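Local coordinates for histidine phosphotransferase (Caulobacter crescentus, PDB 2OOC), which probably relays phosphoryl groups between signalling proteins of a phosphorelay and regulates stalk biogenesis, at residues A14-F19 with D28-L33; P43-T48 with E86-A91. All coordinates share one frame; numbering follows the deposited sequence.

Interaction 1. Residues A14-F19 with D28-L33; sequences AYLEGF and DEVLAL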
loop_
_atom_site.group_PDB
_atom_site.type_symbol
_atom_site.label_atom_id
_atom_site.label_comp_id
_atom_site.label_asym_id
_atom_site.label_seq_id
_atom_site.Cartn_x
_atom_site.Cartn_y
_atom_site.Cartn_z
ATOM N N ALA A 14 -12.547 4.834 0.566
ATOM C CA ALA A 14 -13.465 5.620 -0.272
ATOM C C ALA A 14 -12.789 6.010 -1.597
ATOM O O ALA A 14 -13.401 5.995 -2.684
ATOM C CB ALA A 14 -13.896 6.833 0.476
ATOM N N TYR A 15 -11.511 6.372 -1.519
ATOM C CA TYR A 15 -10.725 6.714 -2.711
ATOM C C TYR A 15 -10.651 5.551 -3.672
ATOM O O TYR A 15 -10.952 5.648 -4.860
ATOM C CB TYR A 15 -9.329 7.211 -2.303
ATOM C CG TYR A 15 -8.474 7.615 -3.473
ATOM C CD1 TYR A 15 -7.763 6.652 -4.189
ATOM C CD2 TYR A 15 -8.402 8.938 -3.902
ATOM C CE1 TYR A 15 -7.034 6.996 -5.303
ATOM C CE2 TYR A 15 -7.656 9.295 -5.014
ATOM C CZ TYR A 15 -6.974 8.297 -5.693
ATOM O OH TYR A 15 -6.223 8.722 -6.752
ATOM N N LEU A 16 -10.325 4.387 -3.107
ATOM C CA LEU A 16 -10.225 3.202 -3.953
ATOM C C LEU A 16 -11.578 2.791 -4.562
ATOM O O LEU A 16 -11.692 2.492 -5.752
ATOM C CB LEU A 16 -9.651 2.050 -3.141
ATOM C CG LEU A 16 -9.365 0.842 -4.040
ATOM C CD1 LEU A 16 -8.587 1.208 -5.323
ATOM C CD2 LEU A 16 -8.637 -0.156 -3.178
ATOM N N GLU A 17 -12.643 2.867 -3.753
ATOM C CA GLU A 17 -13.944 2.557 -4.264
ATOM C C GLU A 17 -14.337 3.538 -5.333
ATOM O O GLU A 17 -14.966 3.219 -6.340
ATOM C CB GLU A 17 -14.961 2.525 -3.090
ATOM C CG GLU A 17 -14.713 1.375 -2.154
ATOM C CD GLU A 17 -15.358 1.488 -0.810
ATOM O OE1 GLU A 17 -15.966 2.560 -0.534
ATOM O OE2 GLU A 17 -15.219 0.502 -0.021
ATOM N N GLY A 18 -13.978 4.830 -5.186
ATOM C CA GLY A 18 -14.237 5.757 -6.287
ATOM C C GLY A 18 -13.480 5.448 -7.593
ATOM O O GLY A 18 -14.021 5.626 -8.649
ATOM N N PHE A 19 -12.214 5.133 -7.456
ATOM C CA PHE A 19 -11.387 4.683 -8.593
ATOM C C PHE A 19 -12.081 3.530 -9.347
ATOM O O PHE A 19 -12.147 3.508 -10.558
ATOM C CB PHE A 19 -10.047 4.237 -8.075
ATOM C CG PHE A 19 -9.093 3.860 -9.155
ATOM C CD1 PHE A 19 -9.050 2.557 -9.658
ATOM C CD2 PHE A 19 -8.276 4.841 -9.731
ATOM C CE1 PHE A 19 -8.228 2.225 -10.708
ATOM C CE2 PHE A 19 -7.407 4.509 -10.750
ATOM C CZ PHE A 19 -7.377 3.199 -11.249
ATOM N N ASP A 28 -11.261 -5.318 -5.809
ATOM C CA ASP A 28 -10.586 -6.561 -5.487
ATOM C C ASP A 28 -9.315 -6.718 -6.315
ATOM O O ASP A 28 -8.265 -7.161 -5.795
ATOM C CB ASP A 28 -11.509 -7.778 -5.685
ATOM C CG ASP A 28 -12.665 -7.855 -4.656
ATOM O OD1 ASP A 28 -12.660 -7.137 -3.623
ATOM O OD2 ASP A 28 -13.628 -8.610 -4.927
ATOM N N GLU A 29 -9.414 -6.375 -7.599
ATOM C CA GLU A 29 -8.268 -6.426 -8.538
ATOM C C GLU A 29 -7.122 -5.539 -8.088
ATOM O O GLU A 29 -5.949 -5.923 -8.099
ATOM C CB GLU A 29 -8.735 -5.927 -9.899
ATOM C CG GLU A 29 -7.630 -5.917 -11.008
ATOM C CD GLU A 29 -7.929 -4.971 -12.177
ATOM O OE1 GLU A 29 -8.913 -4.198 -12.152
ATOM O OE2 GLU A 29 -7.165 -5.008 -13.157
ATOM N N VAL A 30 -7.484 -4.309 -7.765
ATOM C CA VAL A 30 -6.476 -3.336 -7.439
ATOM C C VAL A 30 -5.768 -3.716 -6.118
ATOM O O VAL A 30 -4.540 -3.595 -5.985
ATOM C CB VAL A 30 -7.073 -1.916 -7.381
ATOM C CG1 VAL A 30 -6.060 -0.959 -6.705
ATOM C CG2 VAL A 30 -7.499 -1.471 -8.800
ATOM N N LEU A 31 -6.556 -4.165 -5.160
ATOM C CA LEU A 31 -5.995 -4.612 -3.864
ATOM C C LEU A 31 -5.018 -5.770 -4.110
ATOM O O LEU A 31 -3.914 -5.845 -3.534
ATOM C CB LEU A 31 -7.045 -5.009 -2.842
ATOM C CG LEU A 31 -7.931 -3.856 -2.366
ATOM C CD1 LEU A 31 -8.880 -4.422 -1.406
ATOM C CD2 LEU A 31 -7.037 -2.692 -1.874
ATOM N N ALA A 32 -5.399 -6.707 -4.989
ATOM C CA ALA A 32 -4.508 -7.811 -5.306
ATOM C C ALA A 32 -3.214 -7.366 -6.018
ATOM O O ALA A 32 -2.132 -7.821 -5.655
ATOM C CB ALA A 32 -5.256 -8.872 -6.108
ATOM N N LEU A 33 -3.325 -6.391 -6.918
ATOM C CA LEU A 33 -2.152 -5.834 -7.558
ATOM C C LEU A 33 -1.227 -5.148 -6.560
ATOM O O LEU A 33 -0.017 -5.306 -6.630
ATOM C CB LEU A 33 -2.606 -4.820 -8.628
ATOM C CG LEU A 33 -3.300 -5.421 -9.863
ATOM C CD1 LEU A 33 -3.852 -4.252 -10.813
ATOM C CD2 LEU A 33 -2.360 -6.386 -10.583
#

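Interaction 2. Residues P43-T48 with E86-A91; sequences PMLDPT and EGVRTA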
loop_
_atom_site.group_PDB
_atom_site.type_symbol
_atom_site.label_atom_id
_atom_site.label_comp_id
_atom_site.label_asym_id
_atom_site.label_seq_id
_atom_site.Cartn_x
_atom_site.Cartn_y
_atom_site.Cartn_z
ATOM N N PRO A 43 10.885 -6.488 0.278
ATOM C CA PRO A 43 12.183 -7.030 0.671
ATOM C C PRO A 43 13.375 -6.103 0.396
ATOM O O PRO A 43 14.410 -6.244 1.049
ATOM C CB PRO A 43 12.296 -8.326 -0.125
ATOM C CG PRO A 43 10.951 -8.668 -0.507
ATOM C CD PRO A 43 10.189 -7.385 -0.660
HETATM N N MSE A 44 13.184 -5.124 -0.483
HETATM C CA MSE A 44 14.259 -4.194 -0.847
HETATM C C MSE A 44 14.337 -2.981 0.030
HETATM O O MSE A 44 15.252 -2.160 -0.130
HETATM C CB MSE A 44 14.088 -3.713 -2.254
HETATM C CG MSE A 44 13.895 -4.857 -3.194
HETATM SE SE MSE A 44 13.780 -4.144 -4.914
HETATM C CE MSE A 44 13.154 -5.665 -5.857
ATOM N N LEU A 45 13.408 -2.852 0.991
ATOM C CA LEU A 45 13.350 -1.708 1.888
ATOM C C LEU A 45 14.325 -1.884 3.031
ATOM O O LEU A 45 13.960 -2.038 4.234
ATOM C CB LEU A 45 11.928 -1.493 2.410
ATOM C CG LEU A 45 10.921 -1.171 1.308
ATOM C CD1 LEU A 45 9.525 -1.224 1.827
ATOM C CD2 LEU A 45 11.197 0.204 0.743
ATOM N N ASP A 46 15.598 -1.836 2.680
ATOM C CA ASP A 46 16.710 -2.152 3.599
ATOM C C ASP A 46 17.870 -1.332 3.067
ATOM O O ASP A 46 18.192 -1.439 1.892
ATOM C CB ASP A 46 17.004 -3.663 3.445
ATOM C CG ASP A 46 18.218 -4.162 4.209
ATOM O OD1 ASP A 46 19.150 -3.408 4.501
ATOM O OD2 ASP A 46 18.260 -5.390 4.428
ATOM N N PRO A 47 18.548 -0.532 3.903
ATOM C CA PRO A 47 19.629 0.311 3.368
ATOM C C PRO A 47 20.804 -0.446 2.726
ATOM O O PRO A 47 21.534 0.156 1.944
ATOM C CB PRO A 47 20.063 1.133 4.587
ATOM C CG PRO A 47 19.676 0.307 5.731
ATOM C CD PRO A 47 18.387 -0.377 5.363
ATOM N N THR A 48 20.964 -1.741 3.013
ATOM C CA THR A 48 22.011 -2.524 2.451
ATOM C C THR A 48 21.545 -3.244 1.187
ATOM O O THR A 48 22.327 -3.960 0.602
ATOM C CB THR A 48 22.557 -3.573 3.426
ATOM O OG1 THR A 48 21.535 -4.555 3.634
ATOM C CG2 THR A 48 22.906 -2.914 4.762
ATOM N N GLU A 86 12.974 1.991 7.970
ATOM C CA GLU A 86 12.106 1.386 8.942
ATOM C C GLU A 86 10.720 2.054 9.004
ATOM O O GLU A 86 9.671 1.372 9.118
ATOM C CB GLU A 86 12.795 1.434 10.310
ATOM C CG GLU A 86 12.023 0.769 11.450
ATOM C CD GLU A 86 12.825 0.728 12.798
ATOM O OE1 GLU A 86 14.018 1.105 12.826
ATOM O OE2 GLU A 86 12.225 0.329 13.813
ATOM N N GLY A 87 10.698 3.371 8.874
ATOM C CA GLY A 87 9.449 4.107 8.862
ATOM C C GLY A 87 8.578 3.766 7.646
ATOM O O GLY A 87 7.343 3.687 7.710
ATOM N N VAL A 88 9.226 3.587 6.490
ATOM C CA VAL A 88 8.528 3.087 5.303
ATOM C C VAL A 88 7.949 1.681 5.519
ATOM O O VAL A 88 6.788 1.437 5.226
ATOM C CB VAL A 88 9.420 3.111 4.054
ATOM C CG1 VAL A 88 8.645 2.660 2.820
ATOM C CG2 VAL A 88 9.946 4.564 3.834
ATOM N N ARG A 89 8.760 0.786 6.084
ATOM C CA ARG A 89 8.309 -0.556 6.359
ATOM C C ARG A 89 7.102 -0.609 7.277
ATOM O O ARG A 89 6.160 -1.358 7.033
ATOM C CB ARG A 89 9.447 -1.427 6.912
ATOM C CG ARG A 89 10.538 -1.675 5.926
ATOM C CD ARG A 89 11.352 -2.878 6.272
ATOM N NE ARG A 89 11.927 -2.721 7.618
ATOM C CZ ARG A 89 13.045 -2.082 7.911
ATOM N NH1 ARG A 89 13.794 -1.549 6.966
ATOM N NH2 ARG A 89 13.464 -1.974 9.183
ATOM N N THR A 90 7.124 0.205 8.338
ATOM C CA THR A 90 6.004 0.152 9.285
ATOM C C THR A 90 4.745 0.825 8.739
ATOM O O THR A 90 3.658 0.341 9.005
ATOM C CB THR A 90 6.408 0.672 10.626
ATOM O OG1 THR A 90 6.776 2.030 10.553
ATOM C CG2 THR A 90 7.555 -0.114 11.268
ATOM N N ALA A 91 4.905 1.851 7.884
ATOM C CA ALA A 91 3.778 2.440 7.133
ATOM C C ALA A 91 3.179 1.435 6.145
ATOM O O ALA A 91 1.973 1.332 6.009
ATOM C CB ALA A 91 4.194 3.735 6.396
#

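Interaction 1. Residues A14-F19 with D28-L33
Leu16 carries its CG anti to the backbone N (chi1 -173°), which points the forked end of the side chain at helix 24-41 and sets one methyl against each of two neighbouring residues there. Its CD1 meets Val30 CG1 at 3.6 Å, the two side chains sliding past each other in opposite directions. The other branch, CD2, comes to 3.3 Å from Leu31 CD2, closer than methyl groups normally sit, so the packing is tight at this point. Leu31 starts out to one side of the contact; with CG anti to its carbonyl carbon (chi1 -66°) its end is carried back to Leu16. Phe19, one turn on from Leu16, adds a looser touch at the margin: its CE1 lies 4.2 Å from Val30 CG2, which approaches the ring obliquely. The short helix 13-19 thus lies across helix 24-41 of an Hpt-type helical bundle, the segment axes 10.5 Å apart at their closest and their directions 119° apart. No hydrogen bond spans the two segments, and apolar side chains make the whole contact. Cutting Leu16 back to an alanine is likely to leave Val30 CG1 and Leu31 CD2 without their methyl partners and open a gap between the helices. Leu16 also touches Val27, on the same helix 24-41, and Leu31 packs on Ile99 and Tyr102 of helix 85-111.

Interaction 2. Residues P43-T48 with E86-A91
Leu45 and Arg89 join the loop after helix 24-41 to the start of the long helix 85-111, and the arginine is the side chain to follow. From its CB the chain leaves to one side of the loop, but CG, placed anti to the carbonyl carbon (chi1 -66°), already lies 3.8 Å from Leu45 CB. The next carbon, CD, passes 3.4 Å from Leu45 O. A bend at chi3 (-58°) then turns the guanidinium back over its own helix, where Glu86 CA sits 3.5 Å above the plane on one face, offset toward the rim. At the tip, NH1 donates to Leu45 O over 2.8 Å. The bond is moderately bent, with an N-H...O angle of 149°, and the oxygen lies at the edge of the guanidinium, somewhat out of its plane. NH1 also makes a weak hydrogen bond to a glycerol, probably from the crystallisation liquor. The Leu45 carbonyl belongs to the residue at the centre of an inverse gamma turn, so the arginine probably steadies a sharp bend in the chain.

Beyond CB, the buried leucine side chain runs on to Val88: CD1 and CD2 both lie 4.1 Å from Val88 CG1, and the two side chains cross at about a right angle. Leu45 also touches Ala55 and Val56 of helix 52-66, while Val88 continues onto Cys75 and Cys78 of helix 69-79. Just beyond, the loop shapes itself through Asp46, whose OD1 accepts from both Thr48 N, at 2.9 Å, and Thr48 OG1, the two donors coming from the same face of the carboxylate. The first of these bonds makes an Asx turn, leading the chain toward helix 52-66 in a helix-connecting loop at one end of the Hpt bundle.

Overall arrangement
Interactions 1 and 2 lie on opposite sides of the chain's centre, their own centres 24 Å apart and their nearest atoms about 12 Å apart, so neither touches the other. Helix 24-41 links them along the chain: it supplies the second segment of interaction 1, and the loop of interaction 2 follows its end. Helix 85-111 is shared too, packing against residues 28-33 farther along its length and providing residues 86-91 near its start. The glycerol, about 3 Å from the Arg89 side chain, belongs to interaction 2 alone; it also accepts a hydrogen bond from Glu86 N at the start of helix 85-111.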